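Local coordinates for N5-carboxyaminoimidazole ribonucleotide synthetase (Bacillus anthracis, PDB 3QFF), which catalyses the ATP-dependent carboxylation of aminoimidazole ribonucleotide with bicarbonate to give N5-carboxyaminoimidazole ribonucleotide, a step of bacterial purine biosynthesis, at residues A[198-203]-A[257-262]; A[211-216]-A[227-232]; A[222-227]-A[318-323]; A[322-327]-A[378-383]; A[337-342]-A[356-361]. One frame throughout, in Å; residues are numbered along the deposited sequence.

Contact 1: A[198-203]-A[257-262]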
# COMPACT_ATOMS: atom_id res chain seq x y z
N SER A 198 14.26 17.89 -3.34
CA SER A 198 13.32 17.62 -4.41
C SER A 198 11.87 17.71 -3.95
O SER A 198 11.58 17.52 -2.77
CB SER A 198 13.59 16.27 -5.08
OG SER A 198 13.21 15.21 -4.24
N VAL A 199 10.98 18.01 -4.89
CA VAL A 199 9.55 18.13 -4.64
C VAL A 199 8.84 17.33 -5.75
O VAL A 199 9.18 17.47 -6.94
CB VAL A 199 9.07 19.61 -4.70
CG1 VAL A 199 7.54 19.70 -4.70
CG2 VAL A 199 9.64 20.42 -3.54
N ILE A 200 7.90 16.48 -5.34
CA ILE A 200 7.07 15.73 -6.28
C ILE A 200 5.77 16.52 -6.41
O ILE A 200 5.12 16.82 -5.40
CB ILE A 200 6.73 14.30 -5.78
CG1 ILE A 200 7.98 13.49 -5.37
CG2 ILE A 200 5.89 13.53 -6.84
CD1 ILE A 200 8.89 13.09 -6.51
N VAL A 201 5.42 16.89 -7.64
CA VAL A 201 4.13 17.53 -7.89
C VAL A 201 3.25 16.65 -8.79
O VAL A 201 3.74 15.95 -9.70
CB VAL A 201 4.30 19.01 -8.43
CG1 VAL A 201 5.29 19.07 -9.58
CG2 VAL A 201 2.95 19.61 -8.81
N ILE A 202 1.95 16.66 -8.50
CA ILE A 202 0.99 15.85 -9.23
C ILE A 202 -0.05 16.75 -9.84
O ILE A 202 -0.58 17.62 -9.15
CB ILE A 202 0.22 14.89 -8.28
CG1 ILE A 202 1.16 14.14 -7.33
CG2 ILE A 202 -0.72 13.93 -9.10
CD1 ILE A 202 2.18 13.21 -8.01
N ARG A 203 -0.36 16.54 -11.12
CA ARG A 203 -1.43 17.30 -11.77
C ARG A 203 -2.29 16.35 -12.57
O ARG A 203 -1.79 15.62 -13.43
CB ARG A 203 -0.86 18.41 -12.68
CG ARG A 203 -1.93 19.35 -13.22
CD ARG A 203 -1.34 20.66 -13.77
NE ARG A 203 -2.37 21.47 -14.44
CZ ARG A 203 -2.79 21.28 -15.70
NH1 ARG A 203 -2.28 20.32 -16.45
NH2 ARG A 203 -3.73 22.08 -16.21
N THR A 257 2.87 12.92 -13.00
CA THR A 257 3.81 13.13 -11.90
C THR A 257 5.04 13.85 -12.41
O THR A 257 5.58 13.49 -13.47
CB THR A 257 4.23 11.77 -11.29
OG1 THR A 257 3.06 11.06 -10.89
CG2 THR A 257 5.12 11.94 -10.05
N LEU A 258 5.49 14.87 -11.68
CA LEU A 258 6.75 15.53 -11.99
C LEU A 258 7.63 15.61 -10.74
O LEU A 258 7.21 16.14 -9.73
CB LEU A 258 6.51 16.95 -12.55
CG LEU A 258 7.75 17.71 -13.04
CD1 LEU A 258 8.35 17.04 -14.28
CD2 LEU A 258 7.40 19.17 -13.35
N ALA A 259 8.84 15.07 -10.82
CA ALA A 259 9.82 15.25 -9.75
C ALA A 259 10.69 16.43 -10.15
O ALA A 259 11.19 16.46 -11.27
CB ALA A 259 10.68 14.00 -9.58
N VAL A 260 10.87 17.38 -9.24
CA VAL A 260 11.69 18.55 -9.51
C VAL A 260 12.90 18.48 -8.58
O VAL A 260 12.74 18.56 -7.37
CB VAL A 260 10.91 19.86 -9.26
CG1 VAL A 260 11.71 21.08 -9.78
CG2 VAL A 260 9.51 19.80 -9.91
N GLU A 261 14.09 18.27 -9.13
CA GLU A 261 15.29 18.26 -8.30
C GLU A 261 15.94 19.62 -8.32
O GLU A 261 16.02 20.25 -9.37
CB GLU A 261 16.27 17.17 -8.72
CG GLU A 261 15.73 15.76 -8.49
CD GLU A 261 16.80 14.70 -8.73
OE1 GLU A 261 16.91 14.23 -9.88
OE2 GLU A 261 17.54 14.37 -7.78
N MET A 262 16.42 20.04 -7.15
CA MET A 262 16.83 21.41 -6.90
C MET A 262 18.08 21.46 -6.03
O MET A 262 18.33 20.53 -5.28
CB MET A 262 15.70 22.16 -6.18
CG MET A 262 14.50 22.48 -7.07
SD MET A 262 13.07 23.07 -6.12
CE MET A 262 12.16 21.56 -5.90
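V199 and V201 pair with V260 and L258 across two antiparallel strands of the ATP-grasp sheet, and four backbone hydrogen bonds join them. The two around V201 are the straighter: V201 N to L258 O is 2.9 Å with 171° at the hydrogen, against 157° for V199 N to V260 O. Packing is tight on the face that carries the valines. Here M262 folds its thioether end back so that CE lies 3.6 Å from V199 CG2. V201 CG1 sits between its own backbone N and carbonyl carbon (chi1 49°), a setting that brings it alongside L258, 3.8 Å from CB. Helix 235-251 covers this layer through A241, A245, L248 and A249. The other face holds I200, I202, T257 and A259. I200 sends CD1 to A259 CB at 3.7 Å and CG2 across to T257 CG2, while I202 CD1 lies beside the T257 methyl. The hydroxyl of T257 is taken by H298, and that of S198 by S282 and N217. Toward E261 this face loosens: its CG stands 4.1 Å from S198 CB, and the side chain, partly exposed and close to the like-charged E274, comes to about 5 Å, nearest atoms, from the bound ADP. One face thus meets helix 235-251 through apolar side chains, whereas the other grades from aliphatic contacts into polar groups at the nucleotide, with every strand-to-strand hydrogen bond made by backbone atoms.

Contact 2: A[211-216]-A[227-232]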
# COMPACT_ATOMS: atom_id res chain seq x y z
N VAL A 211 0.96 18.90 -4.23
CA VAL A 211 2.40 18.91 -4.07
C VAL A 211 2.77 18.15 -2.80
O VAL A 211 2.12 18.29 -1.74
CB VAL A 211 2.96 20.35 -4.02
CG1 VAL A 211 4.48 20.36 -4.18
CG2 VAL A 211 2.33 21.20 -5.12
N PHE A 212 3.78 17.31 -2.90
CA PHE A 212 4.32 16.61 -1.75
C PHE A 212 5.32 17.48 -0.99
O PHE A 212 5.78 18.48 -1.53
CB PHE A 212 4.98 15.30 -2.19
CG PHE A 212 4.01 14.21 -2.45
CD1 PHE A 212 3.64 13.90 -3.76
CD2 PHE A 212 3.45 13.50 -1.39
CE1 PHE A 212 2.73 12.86 -4.02
CE2 PHE A 212 2.54 12.46 -1.64
CZ PHE A 212 2.18 12.14 -2.95
N PRO A 213 5.62 17.12 0.26
CA PRO A 213 6.56 17.94 1.05
C PRO A 213 7.97 17.89 0.46
O PRO A 213 8.33 16.91 -0.21
CB PRO A 213 6.56 17.28 2.45
CG PRO A 213 5.41 16.33 2.46
CD PRO A 213 5.07 15.99 1.03
N VAL A 214 8.76 18.92 0.73
CA VAL A 214 10.14 18.97 0.29
C VAL A 214 10.99 17.87 0.95
O VAL A 214 11.01 17.74 2.17
CB VAL A 214 10.81 20.35 0.56
CG1 VAL A 214 12.19 20.39 -0.08
CG2 VAL A 214 9.94 21.52 0.05
N ALA A 215 11.72 17.11 0.13
CA ALA A 215 12.63 16.09 0.64
C ALA A 215 14.07 16.56 0.44
O ALA A 215 14.40 17.11 -0.60
CB ALA A 215 12.42 14.78 -0.10
N GLU A 216 14.90 16.35 1.46
CA GLU A 216 16.34 16.57 1.34
C GLU A 216 16.99 15.28 0.87
O GLU A 216 16.82 14.22 1.50
CB GLU A 216 16.92 17.03 2.69
CG GLU A 216 18.43 16.83 2.86
CD GLU A 216 18.91 17.14 4.29
OE1 GLU A 216 18.08 17.44 5.16
OE2 GLU A 216 20.14 17.07 4.54
N SER A 227 16.72 9.95 1.34
CA SER A 227 15.81 11.10 1.29
C SER A 227 15.26 11.36 2.69
O SER A 227 14.80 10.44 3.38
CB SER A 227 14.64 10.89 0.33
OG SER A 227 15.12 10.62 -0.96
N ILE A 228 15.30 12.61 3.09
CA ILE A 228 14.94 12.98 4.45
C ILE A 228 13.78 13.96 4.39
O ILE A 228 13.86 14.97 3.71
CB ILE A 228 16.12 13.67 5.15
CG1 ILE A 228 17.37 12.79 5.13
CG2 ILE A 228 15.71 14.09 6.56
CD1 ILE A 228 18.70 13.60 5.41
N VAL A 229 12.71 13.65 5.12
CA VAL A 229 11.50 14.45 5.08
C VAL A 229 10.95 14.60 6.50
O VAL A 229 10.70 13.59 7.17
CB VAL A 229 10.43 13.79 4.17
CG1 VAL A 229 9.36 14.79 3.77
CG2 VAL A 229 11.08 13.17 2.93
N PRO A 230 10.74 15.84 6.97
CA PRO A 230 10.91 17.13 6.27
C PRO A 230 12.38 17.43 5.98
O PRO A 230 13.26 17.08 6.77
CB PRO A 230 10.34 18.15 7.27
CG PRO A 230 9.53 17.33 8.26
CD PRO A 230 10.26 16.03 8.35
N ALA A 231 12.64 18.04 4.82
CA ALA A 231 14.00 18.50 4.51
C ALA A 231 14.47 19.43 5.62
O ALA A 231 13.68 20.21 6.15
CB ALA A 231 14.02 19.22 3.15
N ARG A 232 15.74 19.34 5.99
CA ARG A 232 16.27 20.15 7.08
C ARG A 232 16.66 21.55 6.57
O ARG A 232 17.84 21.89 6.46
CB ARG A 232 17.43 19.43 7.79
CG ARG A 232 17.00 18.09 8.42
CD ARG A 232 18.17 17.26 8.96
NE ARG A 232 19.04 16.78 7.89
CZ ARG A 232 20.20 16.15 8.08
NH1 ARG A 232 20.91 15.76 7.03
NH2 ARG A 232 20.66 15.90 9.32
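E216 and R232 form a bidentate salt bridge, the arginine presenting NE and NH1 side-on. NE meets OE1 of E216 at 3.0 Å on the syn side, a little out of the carboxylate plane and almost straight (173°), and NH1 reaches OE2 at 2.9 Å from above that plane, with the two flat groups turned 26° apart. The backbone N of R232 gives E216 OE1 a second bond, 3.1 Å long, on the anti side and from the opposite face. K195 adds a salt bridge to OE2, and E366 holds NH2 of the arginine. Next come the backbone bonds: E216 pairs with I228 in both directions, I228 N to E216 O being 2.7 Å, and A231 N reaches V214 O after the chain has turned through the cis peptide before P230. Packing fills in around them. The methyl of A231 lies 3.4 Å from E216 N, I228 CD1 runs alongside the glutamate to its CD, and V229 sends CG2 to A215 CB at 3.7 Å and CG1 to P213. A buried carboxylate held by two cationic side chains and a main-chain N-H would be expected to stay ionised, and it ties strand 209-220 to the loop that follows strand 223-229.

Contact 3: A[222-227]-A[318-323]; sequences NILHES and MVNILG. With ADP (adenosine-5'-diphosphate), chain C.
The carbonyl oxygen of H225 accepts a hydrogen bond from the backbone N of N320 at 2.9 Å, nearly straight at 173°, and the CA of V319 also approaches it. Further along, S227 and M318 exchange a pair of backbone bonds, M318 N to S227 O measuring 2.9 Å. A water extends the ladder: it donates a hydrogen bond to N320 O at 2.8 Å and lies in the plane of the H225 ring, 3.1 Å from ND1. With CG anti to its backbone N (chi1 168°), H225 brings this ring beside V319, whose CG1 is 3.8 Å from CE1, while E226 CG lies over the rim of one ring face. On the other side M318, bent at chi2 and chi3, carries CE to L224 CD2 at 3.9 Å. Nearer the start of strand 223-229, I223 and L322 meet tip to tip. N222, just before the strand, lines the ADP pocket, its OD1 3.4 Å from C4' of the nucleotide. H225 and E226 both face I218 on the preceding hairpin strand, a classic beta bulge, next to the antiparallel pairing that continues the ATP-grasp sheet into the C-terminal domain.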
# COMPACT_ATOMS: atom_id res chain seq x y z
N ASN A 222 26.90 9.50 -7.40
CA ASN A 222 25.80 9.90 -8.30
C ASN A 222 24.58 8.97 -8.28
O ASN A 222 23.85 8.85 -9.28
CB ASN A 222 26.31 10.13 -9.73
CG ASN A 222 26.62 11.60 -10.00
OD1 ASN A 222 26.90 12.38 -9.08
ND2 ASN A 222 26.56 11.99 -11.27
N ILE A 223 24.37 8.31 -7.15
CA ILE A 223 23.18 7.50 -6.91
C ILE A 223 22.55 7.99 -5.62
O ILE A 223 23.27 8.33 -4.67
CB ILE A 223 23.51 5.98 -6.81
CG1 ILE A 223 24.17 5.49 -8.10
CG2 ILE A 223 22.23 5.15 -6.54
CD1 ILE A 223 24.77 4.12 -7.98
N LEU A 224 21.22 8.04 -5.58
CA LEU A 224 20.53 8.43 -4.35
C LEU A 224 20.82 7.45 -3.22
O LEU A 224 20.74 6.23 -3.40
CB LEU A 224 19.02 8.60 -4.58
CG LEU A 224 18.17 9.09 -3.40
CD1 LEU A 224 18.60 10.49 -2.93
CD2 LEU A 224 16.67 9.09 -3.78
N HIS A 225 21.15 7.99 -2.06
CA HIS A 225 21.42 7.20 -0.86
C HIS A 225 20.23 7.32 0.09
O HIS A 225 19.57 6.32 0.39
CB HIS A 225 22.73 7.66 -0.19
CG HIS A 225 22.96 7.11 1.19
ND1 HIS A 225 22.83 5.77 1.49
CD2 HIS A 225 23.32 7.73 2.34
CE1 HIS A 225 23.08 5.59 2.78
NE2 HIS A 225 23.39 6.76 3.31
N GLU A 226 19.96 8.55 0.55
CA GLU A 226 18.89 8.86 1.49
C GLU A 226 18.02 10.04 1.04
O GLU A 226 18.52 11.00 0.45
CB GLU A 226 19.47 9.19 2.87
CG GLU A 226 19.94 7.96 3.64
CD GLU A 226 20.67 8.30 4.93
OE1 GLU A 226 21.27 9.40 5.03
OE2 GLU A 226 20.65 7.45 5.84
N SER A 227 16.72 9.95 1.34
CA SER A 227 15.81 11.10 1.29
C SER A 227 15.26 11.36 2.69
O SER A 227 14.80 10.44 3.38
CB SER A 227 14.64 10.89 0.33
OG SER A 227 15.12 10.62 -0.96
N MET A 318 14.13 7.71 3.92
CA MET A 318 14.19 6.63 2.97
C MET A 318 15.66 6.31 2.73
O MET A 318 16.47 7.23 2.53
CB MET A 318 13.53 7.00 1.64
CG MET A 318 13.50 5.80 0.69
SD MET A 318 13.90 6.15 -1.01
CE MET A 318 15.63 6.63 -0.93
N VAL A 319 16.01 5.02 2.78
CA VAL A 319 17.36 4.59 2.41
C VAL A 319 17.30 3.62 1.25
O VAL A 319 16.55 2.64 1.29
CB VAL A 319 18.13 3.93 3.57
CG1 VAL A 319 19.64 3.95 3.26
CG2 VAL A 319 17.89 4.66 4.86
N ASN A 320 18.08 3.87 0.21
CA ASN A 320 18.15 2.95 -0.92
C ASN A 320 18.89 1.65 -0.60
O ASN A 320 19.90 1.68 0.10
CB ASN A 320 18.84 3.61 -2.13
CG ASN A 320 17.85 4.14 -3.16
OD1 ASN A 320 16.64 3.91 -3.07
ND2 ASN A 320 18.37 4.84 -4.15
N ILE A 321 18.37 0.54 -1.15
CA ILE A 321 19.01 -0.78 -1.07
C ILE A 321 19.54 -1.18 -2.44
O ILE A 321 18.79 -1.57 -3.34
CB ILE A 321 18.05 -1.86 -0.49
CG1 ILE A 321 17.53 -1.42 0.89
CG2 ILE A 321 18.75 -3.26 -0.40
CD1 ILE A 321 16.25 -2.11 1.31
N LEU A 322 20.85 -1.06 -2.60
CA LEU A 322 21.53 -1.46 -3.83
C LEU A 322 21.92 -2.93 -3.75
O LEU A 322 21.79 -3.54 -2.69
CB LEU A 322 22.76 -0.57 -4.09
CG LEU A 322 22.56 0.96 -3.99
CD1 LEU A 322 23.88 1.70 -4.35
CD2 LEU A 322 21.43 1.42 -4.89
N GLY A 323 22.36 -3.50 -4.87
CA GLY A 323 22.88 -4.87 -4.90
C GLY A 323 23.90 -5.13 -3.80
O GLY A 323 23.84 -6.17 -3.14
PB ADP C . 22.47 12.96 -13.10
O1B ADP C . 23.50 11.91 -13.46
O2B ADP C . 21.48 13.22 -14.21
O3B ADP C . 21.86 12.75 -11.74
PA ADP C . 22.97 15.69 -12.21
O1A ADP C . 21.83 15.45 -11.24
O2A ADP C . 22.91 16.83 -13.19
O3A ADP C . 23.34 14.33 -13.01
O5' ADP C . 24.30 15.94 -11.33
C5' ADP C . 24.82 14.89 -10.52
C4' ADP C . 25.40 15.48 -9.25
O4' ADP C . 26.43 16.42 -9.58
C3' ADP C . 24.36 16.24 -8.44
O3' ADP C . 23.80 15.42 -7.42
C2' ADP C . 25.11 17.43 -7.88
O2' ADP C . 25.57 17.12 -6.56
C1' ADP C . 26.32 17.60 -8.79
N9 ADP C . 26.13 18.79 -9.66
C8 ADP C . 25.57 18.79 -10.89
N7 ADP C . 25.55 20.04 -11.43
C5 ADP C . 26.10 20.87 -10.53
C6 ADP C . 26.39 22.33 -10.46
N6 ADP C . 26.07 23.16 -11.48
N1 ADP C . 26.98 22.79 -9.33
C2 ADP C . 27.30 21.99 -8.30
N3 ADP C . 27.07 20.66 -8.30
C4 ADP C . 26.49 20.05 -9.37
O HOH W 1 22.00 3.44 -0.42

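Contact 4: A[322-327]-A[378-383]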
# COMPACT_ATOMS: atom_id res chain seq x y z
N LEU A 322 20.85 -1.06 -2.60
CA LEU A 322 21.53 -1.46 -3.83
C LEU A 322 21.92 -2.93 -3.75
O LEU A 322 21.79 -3.54 -2.69
CB LEU A 322 22.76 -0.57 -4.09
CG LEU A 322 22.56 0.96 -3.99
CD1 LEU A 322 23.88 1.70 -4.35
CD2 LEU A 322 21.43 1.42 -4.89
N GLY A 323 22.36 -3.50 -4.87
CA GLY A 323 22.88 -4.87 -4.90
C GLY A 323 23.90 -5.13 -3.80
O GLY A 323 23.84 -6.17 -3.14
N GLU A 324 24.82 -4.19 -3.59
CA GLU A 324 25.84 -4.29 -2.52
C GLU A 324 25.26 -4.28 -1.09
O GLU A 324 26.00 -4.52 -0.13
CB GLU A 324 26.87 -3.17 -2.66
CG GLU A 324 26.31 -1.78 -2.28
CD GLU A 324 27.38 -0.72 -2.08
OE1 GLU A 324 28.26 -0.89 -1.21
OE2 GLU A 324 27.32 0.32 -2.77
N HIS A 325 23.97 -3.96 -0.93
CA HIS A 325 23.36 -3.89 0.40
C HIS A 325 22.38 -5.02 0.73
O HIS A 325 22.03 -5.20 1.89
CB HIS A 325 22.62 -2.56 0.62
CG HIS A 325 23.45 -1.34 0.36
ND1 HIS A 325 23.16 -0.44 -0.64
CD2 HIS A 325 24.55 -0.86 0.99
CE1 HIS A 325 24.05 0.53 -0.63
NE2 HIS A 325 24.90 0.31 0.36
N ILE A 326 21.91 -5.74 -0.29
CA ILE A 326 20.80 -6.68 -0.09
C ILE A 326 21.15 -7.77 0.95
O ILE A 326 20.33 -8.11 1.81
CB ILE A 326 20.28 -7.27 -1.43
CG1 ILE A 326 19.05 -8.17 -1.23
CG2 ILE A 326 21.37 -8.03 -2.19
CD1 ILE A 326 17.76 -7.40 -0.88
N GLU A 327 22.37 -8.29 0.89
CA GLU A 327 22.80 -9.31 1.85
C GLU A 327 22.79 -8.75 3.28
O GLU A 327 22.34 -9.42 4.20
CB GLU A 327 24.16 -9.89 1.49
CG GLU A 327 24.36 -11.30 2.01
CD GLU A 327 25.76 -11.85 1.78
OE1 GLU A 327 26.24 -11.85 0.61
OE2 GLU A 327 26.38 -12.31 2.77
N TRP A 378 25.01 0.41 5.37
CA TRP A 378 25.41 1.42 4.39
C TRP A 378 26.75 2.10 4.72
O TRP A 378 26.97 3.24 4.31
CB TRP A 378 24.29 2.46 4.18
CG TRP A 378 22.98 1.83 3.73
CD1 TRP A 378 22.62 1.51 2.45
CD2 TRP A 378 21.90 1.41 4.57
NE1 TRP A 378 21.37 0.93 2.44
CE2 TRP A 378 20.90 0.87 3.72
CE3 TRP A 378 21.65 1.47 5.95
CZ2 TRP A 378 19.68 0.37 4.21
CZ3 TRP A 378 20.45 0.97 6.43
CH2 TRP A 378 19.48 0.43 5.56
N ASP A 379 27.63 1.39 5.44
CA ASP A 379 28.93 1.94 5.86
C ASP A 379 29.76 2.51 4.70
O ASP A 379 30.47 3.51 4.87
CB ASP A 379 29.74 0.88 6.64
CG ASP A 379 29.30 0.74 8.10
OD1 ASP A 379 29.49 -0.35 8.69
OD2 ASP A 379 28.77 1.70 8.69
N HIS A 380 29.68 1.87 3.54
CA HIS A 380 30.29 2.36 2.30
C HIS A 380 29.84 3.80 1.99
O HIS A 380 30.67 4.71 1.85
CB HIS A 380 29.95 1.40 1.15
CG HIS A 380 30.54 1.77 -0.17
ND1 HIS A 380 30.10 1.23 -1.36
CD2 HIS A 380 31.54 2.63 -0.51
CE1 HIS A 380 30.80 1.73 -2.36
NE2 HIS A 380 31.68 2.58 -1.87
N GLN A 381 28.52 3.99 1.92
CA GLN A 381 27.94 5.30 1.62
C GLN A 381 28.30 6.32 2.69
O GLN A 381 28.68 7.44 2.36
CB GLN A 381 26.42 5.20 1.44
CG GLN A 381 25.98 4.65 0.06
CD GLN A 381 26.36 3.19 -0.16
OE1 GLN A 381 26.45 2.40 0.79
NE2 GLN A 381 26.58 2.83 -1.42
N GLU A 382 28.19 5.91 3.95
CA GLU A 382 28.56 6.74 5.10
C GLU A 382 30.05 7.12 5.10
O GLU A 382 30.42 8.18 5.64
CB GLU A 382 28.22 6.02 6.40
CG GLU A 382 26.74 6.00 6.70
CD GLU A 382 26.28 4.71 7.39
OE1 GLU A 382 25.06 4.46 7.38
OE2 GLU A 382 27.13 3.95 7.93
N GLN A 383 30.88 6.25 4.52
CA GLN A 383 32.35 6.43 4.34
C GLN A 383 33.18 5.84 5.49
O GLN A 383 34.40 5.67 5.37
CB GLN A 383 32.74 7.90 4.07
CG GLN A 383 33.13 8.18 2.63
CD GLN A 383 31.94 8.33 1.70
OE1 GLN A 383 31.07 9.17 1.93
NE2 GLN A 383 31.90 7.53 0.64
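The imidazole of H325 is sandwiched: W378 CD1 stands 3.3 Å over the centre of one face, and CG of its neighbour E324 covers the other. The tryptophan turns an edge toward that first face, its five-membered ring inclined at 50° with the centroids 4.2 Å apart, so this is an edge-to-face pair. The imidazole edge is pinned at both nitrogens. L322 N donates to ND1 in the ring plane, which leaves NE2 as the donor to Q381 OE1, 2.6 Å away; the donor stands above the carbonyl plane, ring and amide being turned 68° apart. Q381 approaches from the opposite direction with its chain bent at chi2, and its NE2 goes on to E324 OE2 at 2.9 Å. E324 has CG wedged between its backbone N and carbonyl carbon (chi1 71°), which lays the side chain over H325 and carries the carboxylate to the other helix. There H380 crosses it at about a right angle, and ND1 reaches the syn lone pair of E324 OE1 at 2.8 Å. Those donors would tend to keep the carboxylate charged. H380 is exposed, whereas W378 is buried, its rings also meeting H225. W378 is the N-cap of helix 379-382, and this His-Gln-Glu chain with a His-carboxylate pair docks that last short helix onto the start of helix 323-331.

Contact 5: A[337-342]-A[356-361]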
# COMPACT_ATOMS: atom_id res chain seq x y z
N THR A 337 13.02 -2.94 13.23
CA THR A 337 11.94 -2.25 13.96
C THR A 337 11.81 -0.78 13.52
O THR A 337 12.81 -0.08 13.36
CB THR A 337 12.15 -2.35 15.50
OG1 THR A 337 11.05 -1.72 16.18
CG2 THR A 337 13.43 -1.69 15.92
N GLY A 338 10.57 -0.33 13.32
CA GLY A 338 10.30 1.04 12.86
C GLY A 338 10.79 1.32 11.44
O GLY A 338 10.88 2.48 11.03
N CYS A 339 11.09 0.25 10.70
CA CYS A 339 11.59 0.33 9.34
C CYS A 339 10.60 -0.39 8.45
O CYS A 339 10.06 -1.43 8.85
CB CYS A 339 12.96 -0.33 9.21
SG CYS A 339 14.25 0.39 10.26
N TYR A 340 10.36 0.15 7.26
CA TYR A 340 9.37 -0.41 6.34
C TYR A 340 10.03 -0.78 5.02
O TYR A 340 10.39 0.09 4.20
CB TYR A 340 8.16 0.54 6.20
CG TYR A 340 7.53 0.75 7.56
CD1 TYR A 340 7.97 1.77 8.41
CD2 TYR A 340 6.56 -0.14 8.04
CE1 TYR A 340 7.44 1.94 9.68
CE2 TYR A 340 6.01 0.03 9.32
CZ TYR A 340 6.46 1.06 10.13
OH TYR A 340 5.94 1.22 11.40
N LEU A 341 10.19 -2.09 4.85
CA LEU A 341 10.99 -2.64 3.76
C LEU A 341 10.20 -2.77 2.47
O LEU A 341 9.07 -3.28 2.48
CB LEU A 341 11.57 -3.99 4.19
CG LEU A 341 12.52 -4.77 3.27
CD1 LEU A 341 13.78 -3.95 2.91
CD2 LEU A 341 12.92 -6.09 3.93
N HIS A 342 10.78 -2.30 1.38
CA HIS A 342 10.26 -2.57 0.04
C HIS A 342 11.32 -3.28 -0.78
O HIS A 342 12.46 -2.81 -0.87
CB HIS A 342 9.79 -1.28 -0.62
CG HIS A 342 8.74 -0.57 0.18
ND1 HIS A 342 7.40 -0.64 -0.11
CD2 HIS A 342 8.84 0.15 1.32
CE1 HIS A 342 6.72 0.05 0.80
NE2 HIS A 342 7.57 0.52 1.69
N GLY A 356 15.77 -2.41 -3.70
CA GLY A 356 14.65 -2.01 -2.86
C GLY A 356 14.92 -0.69 -2.19
O GLY A 356 15.85 0.06 -2.58
N HIS A 357 14.11 -0.39 -1.18
CA HIS A 357 14.35 0.73 -0.27
C HIS A 357 13.72 0.43 1.09
O HIS A 357 12.82 -0.41 1.20
CB HIS A 357 13.80 2.06 -0.85
CG HIS A 357 12.31 2.09 -1.00
ND1 HIS A 357 11.67 1.65 -2.14
CD2 HIS A 357 11.34 2.54 -0.17
CE1 HIS A 357 10.37 1.81 -1.99
NE2 HIS A 357 10.14 2.34 -0.81
N VAL A 358 14.20 1.12 2.12
CA VAL A 358 13.56 1.03 3.42
C VAL A 358 13.19 2.43 3.88
O VAL A 358 14.01 3.36 3.81
CB VAL A 358 14.44 0.25 4.46
CG1 VAL A 358 15.80 0.91 4.63
CG2 VAL A 358 13.72 0.11 5.80
N ASN A 359 11.94 2.59 4.33
CA ASN A 359 11.46 3.82 4.92
C ASN A 359 11.50 3.73 6.44
O ASN A 359 10.76 2.93 7.04
CB ASN A 359 10.04 4.12 4.43
CG ASN A 359 10.01 4.61 3.00
OD1 ASN A 359 10.97 5.24 2.53
ND2 ASN A 359 8.94 4.32 2.29
N ILE A 360 12.36 4.54 7.04
CA ILE A 360 12.52 4.55 8.48
C ILE A 360 11.71 5.70 9.05
O ILE A 360 12.07 6.87 8.88
CB ILE A 360 14.01 4.72 8.89
CG1 ILE A 360 14.89 3.69 8.18
CG2 ILE A 360 14.17 4.63 10.42
CD1 ILE A 360 16.40 3.98 8.32
N LEU A 361 10.62 5.35 9.73
CA LEU A 361 9.69 6.32 10.30
C LEU A 361 10.03 6.59 11.76
O LEU A 361 10.30 5.66 12.52
CB LEU A 361 8.26 5.80 10.18
CG LEU A 361 7.32 6.32 9.07
CD1 LEU A 361 7.91 6.18 7.67
CD2 LEU A 361 6.01 5.57 9.15
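H357 and H342 lie with their ring planes only 9° apart but offset from each other, centroids 4.4 Å apart, so that the rings barely overlap. What sits over the H357 face is H342 CB, a CH-pi contact 3.7 Å from the ring centroid; H284 stacks on H357 as well. N359 ND2 comes to the edge of the H357 ring in its plane. D288 accepts from both H342 NE2 and N359 ND2, while Y344, in the hairpin's own connection, hydrogen-bonds H357 ND1 through its hydroxyl. Y340 turns an edge to N359 O, with CD1 at 3.3 Å, and L361 crosses the tyrosine at about a right angle, CD2 lying 3.9 Å from CE1. The Y340 hydroxyl bonds to E291 and to E309 N, both of the second subunit. The opposite face of the sheet is apolar: V358 CG2 touches C339 CB at 3.5 Å, and the C339 sulfur meets I360 CG1. Between the faces runs the backbone ladder, with H342 N to H357 O at 2.8 Å and L361 N to G338 O longer at 3.2 Å. G338 takes a positive phi as the chain enters its strand. This is an antiparallel beta hairpin at the edge of the C-terminal domain that forms part of the interface with the second subunit.

Contacts 1, 2, 3 and 5 all belong to one antiparallel sheet, in which the strands they use run in the order 256-264, 195-203, 209-220, 223-229, 316-322, 354-361, 339-343. Contact 1 and contact 2 have centres about 11 Å apart and meet through backbone bonds. Contact 2 and contact 3 share S227, and contact 3 touches contact 5 through V319 and V358, their centres about 12 Å apart. Contact 4 flanks the C-terminal part, sharing L322 and G323 with contact 3 and resting W378 on V358. Along the chain, contacts 1 and 3 alternate their segments, whereas contact 5 falls within the span of contact 4. A continuous sheet therefore connects the nucleotide-binding region to the C-terminal domain and the subunit interface.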